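Local atomic coordinates of C-glycoside 3-oxidase (Microbacterium trichothecenolyticum, PDB entry 7DVE), a protein that catalyses the FAD-dependent oxidation of the sugar C3 hydroxyl of C-glycosides such as isoorientin and mangiferin, with oxygen reduced to hydrogen peroxide. Residues A187-D190 with A191-V195. Numbering follows the deposited sequence.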
loop_
_atom_site.group_PDB
_atom_site.type_symbol
_atom_site.label_atom_id
_atom_site.label_comp_id
_atom_site.label_asym_id
_atom_site.label_seq_id
_atom_site.Cartn_x
_atom_site.Cartn_y
_atom_site.Cartn_z
ATOM N N ALA A 187 -25.367 -19.300 2.974
ATOM C CA ALA A 187 -26.122 -18.806 4.117
ATOM C C ALA A 187 -25.392 -19.096 5.422
ATOM O O ALA A 187 -25.918 -18.818 6.504
ATOM C CB ALA A 187 -27.517 -19.431 4.139
ATOM N N HIS A 188 -24.185 -19.651 5.331
ATOM C CA HIS A 188 -23.387 -19.997 6.499
ATOM C C HIS A 188 -22.436 -18.886 6.933
ATOM O O HIS A 188 -21.850 -18.991 8.016
ATOM C CB HIS A 188 -22.587 -21.278 6.225
ATOM N N ARG A 189 -22.266 -17.836 6.129
ATOM C CA ARG A 189 -21.378 -16.737 6.487
ATOM C C ARG A 189 -22.106 -15.732 7.378
ATOM O O ARG A 189 -23.313 -15.521 7.241
ATOM C CB ARG A 189 -20.847 -16.052 5.221
ATOM C CG ARG A 189 -20.127 -17.000 4.254
ATOM C CD ARG A 189 -20.093 -16.484 2.809
ATOM N NE ARG A 189 -18.992 -15.556 2.575
ATOM C CZ ARG A 189 -17.888 -15.831 1.888
ATOM N NH1 ARG A 189 -17.687 -17.022 1.340
ATOM N NH2 ARG A 189 -16.959 -14.887 1.752
ATOM N N ASP A 190 -21.369 -15.114 8.301
ATOM C CA ASP A 190 -21.935 -14.080 9.151
ATOM C C ASP A 190 -21.507 -12.689 8.664
ATOM O O ASP A 190 -20.880 -12.540 7.606
ATOM C CB ASP A 190 -21.559 -14.329 10.619
ATOM C CG ASP A 190 -20.058 -14.503 10.842
ATOM O OD1 ASP A 190 -19.265 -13.848 10.127
ATOM O OD2 ASP A 190 -19.690 -15.275 11.770
ATOM N N ALA A 191 -21.833 -11.663 9.461
ATOM C CA ALA A 191 -21.754 -10.279 8.998
ATOM C C ALA A 191 -20.356 -9.917 8.505
ATOM O O ALA A 191 -20.196 -9.374 7.407
ATOM C CB ALA A 191 -22.190 -9.329 10.113
ATOM N N ASP A 192 -19.325 -10.201 9.308
ATOM C CA ASP A 192 -17.958 -9.875 8.908
ATOM C C ASP A 192 -17.547 -10.552 7.611
ATOM O O ASP A 192 -16.499 -10.203 7.045
ATOM C CB ASP A 192 -16.976 -10.273 10.019
ATOM C CG ASP A 192 -16.947 -9.268 11.161
ATOM O OD1 ASP A 192 -16.537 -8.109 10.925
ATOM O OD2 ASP A 192 -17.344 -9.635 12.295
ATOM N N GLU A 193 -18.332 -11.514 7.130
ATOM C CA GLU A 193 -17.943 -12.315 5.986
ATOM C C GLU A 193 -18.869 -12.209 4.782
ATOM O O GLU A 193 -18.497 -12.684 3.705
ATOM C CB GLU A 193 -17.809 -13.788 6.400
ATOM C CG GLU A 193 -17.146 -13.926 7.754
ATOM C CD GLU A 193 -16.991 -15.358 8.196
ATOM O OE1 GLU A 193 -17.944 -16.147 7.985
ATOM O OE2 GLU A 193 -15.912 -15.684 8.758
ATOM N N ARG A 194 -20.038 -11.594 4.914
ATOM C CA ARG A 194 -20.938 -11.580 3.776
ATOM C C ARG A 194 -20.538 -10.491 2.782
ATOM O O ARG A 194 -19.729 -9.606 3.065
ATOM C CB ARG A 194 -22.385 -11.414 4.233
ATOM C CG ARG A 194 -23.028 -12.740 4.626
ATOM C CD ARG A 194 -24.439 -12.576 5.151
ATOM N NE ARG A 194 -24.503 -11.736 6.341
ATOM C CZ ARG A 194 -24.895 -12.158 7.532
ATOM N NH1 ARG A 194 -25.254 -13.417 7.738
ATOM N NH2 ARG A 194 -24.921 -11.299 8.545
ATOM N N VAL A 195 -21.080 -10.612 1.571
ATOM C CA VAL A 195 -20.861 -9.609 0.545
ATOM C C VAL A 195 -21.348 -8.249 1.042
ATOM O O VAL A 195 -22.411 -8.140 1.662
ATOM C CB VAL A 195 -21.569 -10.051 -0.743
ATOM C CG1 VAL A 195 -21.367 -9.020 -1.828
ATOM C CG2 VAL A 195 -21.019 -11.400 -1.197
#
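A beta turn from D190 to E193, close to type I, in the surface loop between helix 176-183 and strand 196-204, brings R189 and D190 against E193 and R194. The evidence is the backbone bond from E193 N to D190 O, 2.8 Å long, which joins residues three apart, with A191 and D192 at the corners. One residue outside it, R189 NE reaches E193 O at 3.1 Å and 160°. The carbonyl oxygen lies at the edge of the guanidinium, in its plane, whereas NE stands above the carbonyl plane; R189 NH2 adds a weak second bond to E193 O at 3.3 Å. With CG beside the backbone N (chi1 -56°) and a bend at chi3, the R189 chain folds down to this carbonyl. An alanine at R189 removes both guanidinium donors to E193 O, and the 193-194 peptide would probably be freer to turn. R194 turns back on the same backbone: its guanidinium lays one face over D190 C, 3.6 Å above the plane, and R194 NH1 comes within 2.9 Å of R189 O. Near the turn, D190 OD1 lies 3.4 Å from E193 OE1, the carboxylate planes 40° apart, while E193 also touches N136, D137 and T336. Within 187-195 both guanidinium groups thus lie against main-chain atoms, with no salt bridge to D190 or E193, and the close like charges would probably raise the proton affinity of one carboxylate.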